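Local structure of viral structural protein 4 (Bombyx mori cytoplasmic polyhedrosis virus, 6TZ0) at residues B[489-493]-B[534-539]; B[294-298]-B[546-551]; B[468-472]-B[494-499]; B[260-264]-B[306-310]. The protein binds GTP and accompanies the viral RNA-dependent RNA polymerase, whose transcription it probably assists through its P-loop nucleotide-binding domain. All coordinates share one frame; numbering follows the deposited sequence.

In the fold
Interactions 1 to 3 lie about a P-loop-type core whose five parallel strands run in the order 2-3-1-4-5, as in nucleoside monophosphate kinases; interaction 4 lies on the adjoining antiparallel sheet. Interactions 1 and 3 share the loop after strand 484-489; their centres are 14 Å apart and they touch, G489 CA lying 3.5 Å from Q494 OE1. Interaction 2, about 21 Å between centres from interaction 1, ties the helix after the edge strand 543-545 to the antiparallel sheet. Its nearest atoms are about 8 Å from interaction 4. Along the chain interaction 4 closes before 1 and 3 open; interactions 1 and 3 are nested within the loop closed by interaction 2, and interaction 4 crosses it.

Interaction 1 of 4, residues B[489-493]-B[534-539]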
loop_
_atom_site.group_PDB
_atom_site.type_symbol
_atom_site.label_atom_id
_atom_site.label_comp_id
_atom_site.label_asym_id
_atom_site.label_seq_id
_atom_site.Cartn_x
_atom_site.Cartn_y
_atom_site.Cartn_z
ATOM N N GLY B 489 -30.587 9.484 6.466
ATOM C CA GLY B 489 -29.671 10.558 6.781
ATOM C C GLY B 489 -29.911 11.755 5.884
ATOM O O GLY B 489 -30.615 11.667 4.880
ATOM N N HIS B 490 -29.321 12.884 6.267
ATOM C CA HIS B 490 -29.464 14.094 5.472
ATOM C C HIS B 490 -28.239 14.467 4.657
ATOM O O HIS B 490 -28.396 15.129 3.632
ATOM C CB HIS B 490 -29.826 15.299 6.343
ATOM C CG HIS B 490 -31.237 15.298 6.835
ATOM N ND1 HIS B 490 -31.570 15.052 8.147
ATOM C CD2 HIS B 490 -32.405 15.473 6.178
ATOM C CE1 HIS B 490 -32.881 15.130 8.287
ATOM N NE2 HIS B 490 -33.412 15.366 7.103
ATOM N N PHE B 491 -27.037 14.071 5.067
ATOM C CA PHE B 491 -25.840 14.521 4.369
ATOM C C PHE B 491 -24.683 13.573 4.635
ATOM O O PHE B 491 -24.683 12.825 5.613
ATOM C CB PHE B 491 -25.477 15.961 4.749
ATOM C CG PHE B 491 -25.342 16.210 6.226
ATOM C CD1 PHE B 491 -26.437 16.604 6.974
ATOM C CD2 PHE B 491 -24.115 16.108 6.855
ATOM C CE1 PHE B 491 -26.323 16.847 8.319
ATOM C CE2 PHE B 491 -23.996 16.357 8.202
ATOM C CZ PHE B 491 -25.103 16.726 8.932
ATOM N N ASN B 492 -23.687 13.631 3.749
ATOM C CA ASN B 492 -22.632 12.626 3.707
ATOM C C ASN B 492 -21.651 12.704 4.866
ATOM O O ASN B 492 -20.846 11.783 5.019
ATOM C CB ASN B 492 -21.832 12.722 2.410
ATOM C CG ASN B 492 -22.638 12.347 1.200
ATOM O OD1 ASN B 492 -22.792 13.138 0.281
ATOM N ND2 ASN B 492 -23.168 11.135 1.197
ATOM N N ALA B 493 -21.672 13.764 5.671
ATOM C CA ALA B 493 -20.765 13.811 6.810
ATOM C C ALA B 493 -21.219 12.904 7.941
ATOM O O ALA B 493 -20.449 12.663 8.872
ATOM C CB ALA B 493 -20.622 15.239 7.322
ATOM N N TYR B 534 -28.694 21.157 3.652
ATOM C CA TYR B 534 -28.400 19.742 3.479
ATOM C C TYR B 534 -28.011 19.423 2.046
ATOM O O TYR B 534 -27.174 18.545 1.827
ATOM C CB TYR B 534 -29.604 18.904 3.893
ATOM C CG TYR B 534 -29.924 18.943 5.364
ATOM C CD1 TYR B 534 -28.961 19.279 6.302
ATOM C CD2 TYR B 534 -31.208 18.676 5.810
ATOM C CE1 TYR B 534 -29.266 19.321 7.640
ATOM C CE2 TYR B 534 -31.522 18.723 7.140
ATOM C CZ TYR B 534 -30.550 19.046 8.052
ATOM O OH TYR B 534 -30.864 19.087 9.385
ATOM N N TYR B 535 -28.593 20.129 1.069
ATOM C CA TYR B 535 -28.157 19.997 -0.316
ATOM C C TYR B 535 -26.716 20.447 -0.485
ATOM O O TYR B 535 -25.940 19.808 -1.202
ATOM C CB TYR B 535 -29.072 20.805 -1.236
ATOM C CG TYR B 535 -28.594 20.827 -2.666
ATOM C CD1 TYR B 535 -28.727 19.712 -3.473
ATOM C CD2 TYR B 535 -27.999 21.961 -3.205
ATOM C CE1 TYR B 535 -28.284 19.721 -4.772
ATOM C CE2 TYR B 535 -27.549 21.976 -4.499
ATOM C CZ TYR B 535 -27.693 20.854 -5.279
ATOM O OH TYR B 535 -27.251 20.864 -6.579
ATOM N N ARG B 536 -26.337 21.539 0.182
ATOM C CA ARG B 536 -24.957 22.001 0.146
ATOM C C ARG B 536 -24.010 21.027 0.840
ATOM O O ARG B 536 -22.810 21.035 0.562
ATOM C CB ARG B 536 -24.893 23.408 0.759
ATOM C CG ARG B 536 -23.551 24.135 0.717
ATOM C CD ARG B 536 -23.716 25.588 1.115
ATOM N NE ARG B 536 -22.455 26.315 1.156
ATOM C CZ ARG B 536 -21.757 26.526 2.263
ATOM N NH1 ARG B 536 -22.207 26.079 3.421
ATOM N NH2 ARG B 536 -20.616 27.192 2.215
ATOM N N LEU B 537 -24.519 20.155 1.704
ATOM C CA LEU B 537 -23.668 19.140 2.307
ATOM C C LEU B 537 -23.819 17.744 1.706
ATOM O O LEU B 537 -23.117 16.832 2.141
ATOM C CB LEU B 537 -23.928 19.070 3.804
ATOM C CG LEU B 537 -23.516 20.259 4.643
ATOM C CD1 LEU B 537 -24.019 20.026 6.028
ATOM C CD2 LEU B 537 -22.009 20.390 4.616
ATOM N N LEU B 538 -24.701 17.545 0.728
ATOM C CA LEU B 538 -24.948 16.219 0.156
ATOM C C LEU B 538 -24.772 16.233 -1.356
ATOM O O LEU B 538 -25.702 16.605 -2.091
ATOM C CB LEU B 538 -26.345 15.718 0.509
ATOM C CG LEU B 538 -26.853 14.351 0.024
ATOM C CD1 LEU B 538 -26.080 13.206 0.626
ATOM C CD2 LEU B 538 -28.327 14.181 0.310
ATOM N N PRO B 539 -23.613 15.841 -1.861
ATOM C CA PRO B 539 -23.467 15.560 -3.289
ATOM C C PRO B 539 -24.029 14.184 -3.623
ATOM O O PRO B 539 -24.545 13.470 -2.770
ATOM C CB PRO B 539 -21.957 15.586 -3.499
ATOM C CG PRO B 539 -21.425 16.298 -2.356
ATOM C CD PRO B 539 -22.308 16.003 -1.214
#
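H490 and Y534 form an offset stack beside the P-loop of the nucleotide-binding fold, close to K355 and K359, both seen binding GTP in this protein. Their ring centroids are 4.3 Å apart and the planes are tilted by 23°. H490 CB also sits over the centre of the tyrosine ring, 3.7 Å from its centroid, so one face of Y534 receives both the root and the ring of the histidine. F491 completes the aromatic cluster, but its ring is slid away from that of Y534 and barely overlaps it; the two meet through their CD1 atoms. With its CG lodged between backbone N and carbonyl carbon (chi1 54°), F491 instead lies alongside L537, whose CD1 covers one face 4.1 Å from the centroid. This buried side, where the loop after strand 484-489 meets the C-terminal part of helix 524-537, is the tight one. On the far side of the helix, partly exposed, Y535 and R536 leave the loop altogether: R536 forms a salt bridge with D450, and Y535 makes a cation-pi contact with R368 of the polymerase chain. At the other end N492 OD1 rests 3.3 Å from both L538 CD1 and P539 CD.

Interaction 2 of 4, residues B[294-298]-B[546-551]; sequences LFYGV and YPFEML
Y546 O, in the residue that packs its ring on V298, is held by two backbone N-H groups at the N-terminus of helix 547-556: M550 N donates from 3.2 Å and E549 N more weakly. Y546 is the N-cap, and its own N gives a nearly straight bond (167°) to E549 OE1 at 3.1 Å, which supplies one half of a capping box. The donor comes from above the carboxylate plane. The other oxygen of E549 is claimed by R377 of the polymerase chain in a salt bridge, so the cap of this helix is linked to the partner protein.

The helix start meets the end of helix 290-296 and the edge strand 297-299 of the antiparallel sheet. V298 buries more than any other residue here. Its CG2 stands over the centre of the Y546 ring, 3.8 Å from the centroid and 12° off the normal, and also reaches F548 CE1 at 3.6 Å. CG1, anti to the backbone N (chi1 173°), extends to the phenol end of the same ring, near CZ. One methyl thus covers the ring centre and the other its phenol end. At the helical end of the segment the carbonyls of L294 and F295 face the first turn: P547 CG touches L294 O, whereas F295 O lies near F548 N without bonding to it. At the partly exposed border Y296 and L551 cross at about a right angle, L551 CD1 coming within 3.9 Å of Y296 OH.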
loop_
_atom_site.group_PDB
_atom_site.type_symbol
_atom_site.label_atom_id
_atom_site.label_comp_id
_atom_site.label_asym_id
_atom_site.label_seq_id
_atom_site.Cartn_x
_atom_site.Cartn_y
_atom_site.Cartn_z
ATOM N N LEU B 294 -45.060 7.672 -7.094
ATOM C CA LEU B 294 -43.860 7.719 -6.268
ATOM C C LEU B 294 -43.127 6.387 -6.266
ATOM O O LEU B 294 -41.894 6.349 -6.323
ATOM C CB LEU B 294 -44.229 8.118 -4.841
ATOM C CG LEU B 294 -43.096 8.175 -3.813
ATOM C CD1 LEU B 294 -42.123 9.269 -4.157
ATOM C CD2 LEU B 294 -43.635 8.362 -2.414
ATOM N N PHE B 295 -43.864 5.280 -6.216
ATOM C CA PHE B 295 -43.208 3.984 -6.157
ATOM C C PHE B 295 -42.708 3.518 -7.514
ATOM O O PHE B 295 -41.823 2.660 -7.561
ATOM C CB PHE B 295 -44.144 2.915 -5.579
ATOM C CG PHE B 295 -44.431 3.060 -4.104
ATOM C CD1 PHE B 295 -43.740 3.968 -3.318
ATOM C CD2 PHE B 295 -45.366 2.246 -3.494
ATOM C CE1 PHE B 295 -44.007 4.092 -1.975
ATOM C CE2 PHE B 295 -45.628 2.360 -2.146
ATOM C CZ PHE B 295 -44.945 3.283 -1.389
ATOM N N TYR B 296 -43.238 4.050 -8.619
ATOM C CA TYR B 296 -42.901 3.495 -9.924
ATOM C C TYR B 296 -42.521 4.520 -10.988
ATOM O O TYR B 296 -42.459 4.158 -12.164
ATOM C CB TYR B 296 -44.060 2.636 -10.441
ATOM C CG TYR B 296 -44.287 1.417 -9.599
ATOM C CD1 TYR B 296 -43.467 0.310 -9.723
ATOM C CD2 TYR B 296 -45.298 1.380 -8.656
ATOM C CE1 TYR B 296 -43.657 -0.804 -8.943
ATOM C CE2 TYR B 296 -45.496 0.272 -7.870
ATOM C CZ TYR B 296 -44.675 -0.817 -8.020
ATOM O OH TYR B 296 -44.872 -1.926 -7.238
ATOM N N GLY B 297 -42.228 5.765 -10.627
ATOM C CA GLY B 297 -41.975 6.807 -11.604
ATOM C C GLY B 297 -40.575 7.383 -11.509
ATOM O O GLY B 297 -39.953 7.366 -10.448
ATOM N N VAL B 298 -40.083 7.890 -12.641
ATOM C CA VAL B 298 -38.809 8.604 -12.740
ATOM C C VAL B 298 -39.016 9.789 -13.674
ATOM O O VAL B 298 -39.443 9.609 -14.819
ATOM C CB VAL B 298 -37.660 7.721 -13.268
ATOM C CG1 VAL B 298 -36.426 8.555 -13.517
ATOM C CG2 VAL B 298 -37.304 6.626 -12.299
ATOM N N TYR B 546 -33.396 4.498 -7.385
ATOM C CA TYR B 546 -34.795 4.892 -7.438
ATOM C C TYR B 546 -35.652 3.900 -6.660
ATOM O O TYR B 546 -35.201 2.791 -6.365
ATOM C CB TYR B 546 -35.252 4.979 -8.892
ATOM C CG TYR B 546 -34.631 6.124 -9.644
ATOM C CD1 TYR B 546 -34.985 7.432 -9.359
ATOM C CD2 TYR B 546 -33.739 5.896 -10.674
ATOM C CE1 TYR B 546 -34.428 8.478 -10.043
ATOM C CE2 TYR B 546 -33.186 6.940 -11.371
ATOM C CZ TYR B 546 -33.534 8.229 -11.055
ATOM O OH TYR B 546 -32.983 9.276 -11.749
ATOM N N PRO B 547 -36.883 4.279 -6.272
ATOM C CA PRO B 547 -37.739 3.336 -5.525
ATOM C C PRO B 547 -38.103 2.047 -6.250
ATOM O O PRO B 547 -38.172 0.992 -5.599
ATOM C CB PRO B 547 -38.983 4.180 -5.227
ATOM C CG PRO B 547 -38.481 5.539 -5.136
ATOM C CD PRO B 547 -37.405 5.656 -6.157
ATOM N N PHE B 548 -38.336 2.082 -7.566
ATOM C CA PHE B 548 -38.689 0.844 -8.258
ATOM C C PHE B 548 -37.496 -0.096 -8.323
ATOM O O PHE B 548 -37.673 -1.315 -8.372
ATOM C CB PHE B 548 -39.241 1.135 -9.662
ATOM C CG PHE B 548 -38.194 1.487 -10.686
ATOM C CD1 PHE B 548 -37.678 2.765 -10.760
ATOM C CD2 PHE B 548 -37.775 0.550 -11.618
ATOM C CE1 PHE B 548 -36.728 3.081 -11.701
ATOM C CE2 PHE B 548 -36.825 0.865 -12.563
ATOM C CZ PHE B 548 -36.307 2.128 -12.607
ATOM N N GLU B 549 -36.283 0.453 -8.265
ATOM C CA GLU B 549 -35.083 -0.370 -8.185
ATOM C C GLU B 549 -34.977 -1.070 -6.833
ATOM O O GLU B 549 -34.588 -2.241 -6.765
ATOM C CB GLU B 549 -33.860 0.496 -8.457
ATOM C CG GLU B 549 -33.834 1.029 -9.871
ATOM C CD GLU B 549 -32.673 1.959 -10.142
ATOM O OE1 GLU B 549 -32.001 2.383 -9.185
ATOM O OE2 GLU B 549 -32.415 2.250 -11.325
ATOM N N MET B 550 -35.336 -0.376 -5.750
ATOM C CA MET B 550 -35.354 -1.007 -4.435
ATOM C C MET B 550 -36.459 -2.041 -4.301
ATOM O O MET B 550 -36.327 -2.971 -3.502
ATOM C CB MET B 550 -35.481 0.038 -3.330
ATOM C CG MET B 550 -34.153 0.590 -2.886
ATOM S SD MET B 550 -34.197 1.847 -1.608
ATOM C CE MET B 550 -34.524 3.252 -2.650
ATOM N N LEU B 551 -37.551 -1.905 -5.047
ATOM C CA LEU B 551 -38.538 -2.980 -5.017
ATOM C C LEU B 551 -38.109 -4.161 -5.884
ATOM O O LEU B 551 -38.333 -5.327 -5.520
ATOM C CB LEU B 551 -39.901 -2.453 -5.452
ATOM C CG LEU B 551 -40.491 -1.411 -4.509
ATOM C CD1 LEU B 551 -41.812 -0.883 -5.029
ATOM C CD2 LEU B 551 -40.647 -1.986 -3.113
#

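Interaction 3 of 4, residues B[468-472]-B[494-499]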
loop_
_atom_site.group_PDB
_atom_site.type_symbol
_atom_site.label_atom_id
_atom_site.label_comp_id
_atom_site.label_asym_id
_atom_site.label_seq_id
_atom_site.Cartn_x
_atom_site.Cartn_y
_atom_site.Cartn_z
ATOM N N GLU B 468 -24.100 12.338 18.358
ATOM C CA GLU B 468 -24.888 11.590 17.392
ATOM C C GLU B 468 -24.262 10.235 17.103
ATOM O O GLU B 468 -24.986 9.253 16.886
ATOM C CB GLU B 468 -25.047 12.425 16.122
ATOM C CG GLU B 468 -26.041 11.882 15.127
ATOM C CD GLU B 468 -26.233 12.804 13.941
ATOM O OE1 GLU B 468 -25.624 13.889 13.929
ATOM O OE2 GLU B 468 -26.986 12.440 13.015
ATOM N N ARG B 469 -22.930 10.170 17.140
ATOM C CA ARG B 469 -22.214 8.911 16.974
ATOM C C ARG B 469 -22.544 7.944 18.105
ATOM O O ARG B 469 -22.835 6.766 17.861
ATOM C CB ARG B 469 -20.716 9.211 16.880
ATOM C CG ARG B 469 -19.771 8.054 16.590
ATOM C CD ARG B 469 -19.086 7.642 17.855
ATOM N NE ARG B 469 -18.105 6.572 17.712
ATOM C CZ ARG B 469 -16.803 6.762 17.539
ATOM N NH1 ARG B 469 -16.316 7.990 17.480
ATOM N NH2 ARG B 469 -15.986 5.724 17.443
ATOM N N ASN B 470 -22.583 8.445 19.341
ATOM C CA ASN B 470 -22.995 7.616 20.466
ATOM C C ASN B 470 -24.476 7.276 20.412
ATOM O O ASN B 470 -24.874 6.215 20.893
ATOM C CB ASN B 470 -22.708 8.321 21.782
ATOM C CG ASN B 470 -22.784 7.390 22.967
ATOM O OD1 ASN B 470 -22.772 6.176 22.819
ATOM N ND2 ASN B 470 -22.938 7.959 24.146
ATOM N N PHE B 471 -25.302 8.173 19.868
ATOM C CA PHE B 471 -26.727 7.893 19.714
ATOM C C PHE B 471 -26.960 6.688 18.817
ATOM O O PHE B 471 -27.666 5.747 19.195
ATOM C CB PHE B 471 -27.438 9.117 19.154
ATOM C CG PHE B 471 -28.890 8.894 18.858
ATOM C CD1 PHE B 471 -29.817 8.837 19.874
ATOM C CD2 PHE B 471 -29.329 8.758 17.551
ATOM C CE1 PHE B 471 -31.147 8.643 19.600
ATOM C CE2 PHE B 471 -30.657 8.560 17.272
ATOM C CZ PHE B 471 -31.567 8.510 18.297
ATOM N N TYR B 472 -26.346 6.680 17.638
ATOM C CA TYR B 472 -26.524 5.529 16.765
ATOM C C TYR B 472 -25.770 4.303 17.260
ATOM O O TYR B 472 -26.178 3.181 16.946
ATOM C CB TYR B 472 -26.136 5.899 15.334
ATOM C CG TYR B 472 -27.165 6.800 14.702
ATOM C CD1 TYR B 472 -28.325 6.278 14.159
ATOM C CD2 TYR B 472 -27.003 8.176 14.692
ATOM C CE1 TYR B 472 -29.284 7.098 13.601
ATOM C CE2 TYR B 472 -27.964 9.007 14.138
ATOM C CZ TYR B 472 -29.095 8.458 13.587
ATOM O OH TYR B 472 -30.053 9.264 13.034
ATOM N N GLN B 494 -22.441 12.393 7.878
ATOM C CA GLN B 494 -22.930 11.408 8.824
ATOM C C GLN B 494 -22.434 10.002 8.525
ATOM O O GLN B 494 -22.779 9.081 9.264
ATOM C CB GLN B 494 -24.452 11.442 8.836
ATOM C CG GLN B 494 -24.991 12.737 9.375
ATOM C CD GLN B 494 -26.480 12.840 9.268
ATOM O OE1 GLN B 494 -27.131 11.972 8.699
ATOM N NE2 GLN B 494 -27.036 13.905 9.815
ATOM N N ASP B 495 -21.624 9.818 7.481
ATOM C CA ASP B 495 -21.019 8.519 7.209
ATOM C C ASP B 495 -20.053 8.102 8.304
ATOM O O ASP B 495 -19.861 6.905 8.537
ATOM C CB ASP B 495 -20.290 8.557 5.871
ATOM C CG ASP B 495 -21.231 8.637 4.704
ATOM O OD1 ASP B 495 -22.354 8.112 4.818
ATOM O OD2 ASP B 495 -20.848 9.220 3.672
ATOM N N ALA B 496 -19.433 9.064 8.975
ATOM C CA ALA B 496 -18.587 8.788 10.126
ATOM C C ALA B 496 -19.383 8.621 11.411
ATOM O O ALA B 496 -18.791 8.356 12.461
ATOM C CB ALA B 496 -17.566 9.915 10.298
ATOM N N THR B 497 -20.687 8.752 11.352
ATOM C CA THR B 497 -21.518 8.878 12.538
ATOM C C THR B 497 -22.630 7.843 12.623
ATOM O O THR B 497 -22.840 7.270 13.696
ATOM C CB THR B 497 -22.081 10.301 12.551
ATOM O OG1 THR B 497 -20.998 11.232 12.657
ATOM C CG2 THR B 497 -22.994 10.504 13.698
ATOM N N ILE B 498 -23.331 7.569 11.515
ATOM C CA ILE B 498 -24.288 6.467 11.473
ATOM C C ILE B 498 -23.503 5.166 11.610
ATOM O O ILE B 498 -22.314 5.104 11.273
ATOM C CB ILE B 498 -25.110 6.497 10.167
ATOM C CG1 ILE B 498 -25.679 7.883 9.888
ATOM C CG2 ILE B 498 -26.318 5.573 10.225
ATOM C CD1 ILE B 498 -26.637 8.373 10.897
ATOM N N ALA B 499 -24.162 4.129 12.132
ATOM C CA ALA B 499 -23.538 2.866 12.495
ATOM C C ALA B 499 -22.871 2.192 11.295
ATOM O O ALA B 499 -23.116 2.523 10.136
ATOM C CB ALA B 499 -24.570 1.923 13.112
#
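In the flank of the parallel P-loop sheet, helix 468-476 packs through E468, R469 and Y472 on T497 and I498 of the loop that follows strand 484-489. The loop segment is drawn into a turn by Q494 O, which accepts from both T497 N and I498 N, the latter at 2.8 Å. That turn presents T497 and I498 to the helix. T497 CG2 is directed anti to its own N and fits between the first two residues of the helical segment, 3.6 Å from E468 CG and 3.5 Å from R469 N, crossing the glutamate chain at about a right angle. Beyond it the extended E468 side chain carries OE2 to 3.5 Å from Q494 NE2; carboxylate and amide planes are turned 75° apart, and the pair is a close polar approach, not a hydrogen bond.

Y472 supplies the apolar half. Its ring is sandwiched: I498 CD1 lies over one face, 3.7 Å from the centroid and 16° off the normal, while F471 CD2 from the same helix lies over the opposite face. Y472 and I498 run side by side, and both also rest on V487 of strand 484-489, so helix, loop and strand close on one another. On the outer side R469 leads away to the polymerase chain, making a long, weak ion pair with its D354. The isoleucine methyl CD1 is nearest to Y472 CE2 and CZ, 3.6 Å from each.

Interaction 4 of 4, residues B[260-264]-B[306-310]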
loop_
_atom_site.group_PDB
_atom_site.type_symbol
_atom_site.label_atom_id
_atom_site.label_comp_id
_atom_site.label_asym_id
_atom_site.label_seq_id
_atom_site.Cartn_x
_atom_site.Cartn_y
_atom_site.Cartn_z
ATOM N N TRP B 260 -46.804 16.273 -18.016
ATOM C CA TRP B 260 -47.493 17.014 -16.975
ATOM C C TRP B 260 -47.432 18.502 -17.275
ATOM O O TRP B 260 -46.821 18.939 -18.244
ATOM C CB TRP B 260 -46.858 16.732 -15.617
ATOM C CG TRP B 260 -46.957 15.333 -15.150
ATOM C CD1 TRP B 260 -46.066 14.335 -15.385
ATOM C CD2 TRP B 260 -47.958 14.785 -14.298
ATOM N NE1 TRP B 260 -46.470 13.185 -14.770
ATOM C CE2 TRP B 260 -47.632 13.436 -14.090
ATOM C CE3 TRP B 260 -49.111 15.298 -13.705
ATOM C CZ2 TRP B 260 -48.413 12.595 -13.314
ATOM C CZ3 TRP B 260 -49.881 14.466 -12.933
ATOM C CH2 TRP B 260 -49.535 13.128 -12.749
ATOM N N THR B 261 -48.050 19.289 -16.407
ATOM C CA THR B 261 -47.899 20.736 -16.429
ATOM C C THR B 261 -46.934 21.121 -15.318
ATOM O O THR B 261 -47.061 20.643 -14.190
ATOM C CB THR B 261 -49.240 21.439 -16.245
ATOM O OG1 THR B 261 -49.769 21.126 -14.955
ATOM C CG2 THR B 261 -50.213 20.976 -17.293
ATOM N N GLY B 262 -45.960 21.957 -15.635
ATOM C CA GLY B 262 -44.945 22.325 -14.679
ATOM C C GLY B 262 -45.005 23.788 -14.295
ATOM O O GLY B 262 -45.729 24.587 -14.875
ATOM N N ILE B 263 -44.219 24.122 -13.277
ATOM C CA ILE B 263 -43.983 25.520 -12.947
ATOM C C ILE B 263 -43.193 26.192 -14.058
ATOM O O ILE B 263 -43.476 27.332 -14.443
ATOM C CB ILE B 263 -43.265 25.622 -11.589
ATOM C CG1 ILE B 263 -44.134 25.033 -10.486
ATOM C CG2 ILE B 263 -42.916 27.049 -11.246
ATOM C CD1 ILE B 263 -45.438 25.741 -10.318
ATOM N N TYR B 264 -42.212 25.490 -14.614
ATOM C CA TYR B 264 -41.296 26.082 -15.571
ATOM C C TYR B 264 -41.565 25.641 -17.000
ATOM O O TYR B 264 -40.825 26.039 -17.902
ATOM C CB TYR B 264 -39.852 25.730 -15.201
ATOM C CG TYR B 264 -39.507 26.020 -13.764
ATOM C CD1 TYR B 264 -39.411 27.319 -13.299
ATOM C CD2 TYR B 264 -39.236 24.988 -12.881
ATOM C CE1 TYR B 264 -39.091 27.581 -11.986
ATOM C CE2 TYR B 264 -38.908 25.239 -11.569
ATOM C CZ TYR B 264 -38.841 26.537 -11.128
ATOM O OH TYR B 264 -38.511 26.799 -9.822
ATOM N N GLY B 306 -39.985 21.517 -12.471
ATOM C CA GLY B 306 -41.034 22.143 -11.687
ATOM C C GLY B 306 -42.343 21.393 -11.550
ATOM O O GLY B 306 -43.412 21.976 -11.727
ATOM N N ILE B 307 -42.274 20.100 -11.231
ATOM C CA ILE B 307 -43.466 19.342 -10.889
ATOM C C ILE B 307 -43.937 19.786 -9.508
ATOM O O ILE B 307 -43.140 20.209 -8.659
ATOM C CB ILE B 307 -43.166 17.829 -10.958
ATOM C CG1 ILE B 307 -44.438 16.987 -11.006
ATOM C CG2 ILE B 307 -42.260 17.362 -9.830
ATOM C CD1 ILE B 307 -45.139 17.062 -12.309
ATOM N N SER B 308 -45.248 19.767 -9.297
ATOM C CA SER B 308 -45.812 20.258 -8.049
ATOM C C SER B 308 -47.151 19.580 -7.822
ATOM O O SER B 308 -47.597 18.760 -8.625
ATOM C CB SER B 308 -45.957 21.782 -8.061
ATOM O OG SER B 308 -46.905 22.205 -9.018
ATOM N N ALA B 309 -47.803 19.937 -6.716
ATOM C CA ALA B 309 -49.108 19.377 -6.396
ATOM C C ALA B 309 -50.212 19.909 -7.297
ATOM O O ALA B 309 -51.305 19.336 -7.311
ATOM C CB ALA B 309 -49.452 19.654 -4.933
ATOM N N ARG B 310 -49.951 20.976 -8.047
ATOM C CA ARG B 310 -50.921 21.581 -8.944
ATOM C C ARG B 310 -50.785 21.077 -10.372
ATOM O O ARG B 310 -51.415 21.631 -11.275
ATOM C CB ARG B 310 -50.770 23.098 -8.911
ATOM C CG ARG B 310 -51.063 23.695 -7.556
ATOM C CD ARG B 310 -51.024 25.207 -7.605
ATOM N NE ARG B 310 -49.709 25.704 -8.000
ATOM C CZ ARG B 310 -48.699 25.907 -7.161
ATOM N NH1 ARG B 310 -48.841 25.649 -5.869
ATOM N NH2 ARG B 310 -47.543 26.364 -7.616
#
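One hydrogen bond joins the segments: I263 N donates to G306 O at 2.8 Å. It is close to straight at the hydrogen (166°), while the donor stands 21° out of the carbonyl plane and makes a 135° angle at the oxygen. The same carbonyl oxygen is packed by carbon as well, with I263 CG1 beside it at 3.4 Å. T261 OG1 is hydrogen-bonded to T312 N, just beyond the second segment; T261 O is met by the S311 hydroxyl. These bonds tie strand 255-261 to the loop on its way into strand 313-319.

The apolar contacts fall at the two ends. At the buried end I307 CG1 is anti to the backbone N and chi2 brings CD1 round to W260, where it touches CB at 3.7 Å and lies over one face of the indole, offset toward the rim of its five-membered ring. Y286 meets the W260 ring edge-to-face and also touches I307. At the exposed end Y264 brings CD2 to 3.6 Å from G306 CA, meeting it obliquely.

A third group involves the arginine. R310, bent at chi3, crosses I263 obliquely, its NH2 3.5 Å from I263 CD1; its NH1 makes only a long, weak ion pair with D519.

Together these contacts close the tip of the antiparallel beta hairpin 255-261/266-271 against the loop that returns the chain to strand 313-319, one of the two outer strands of the four-stranded sheet within this chain.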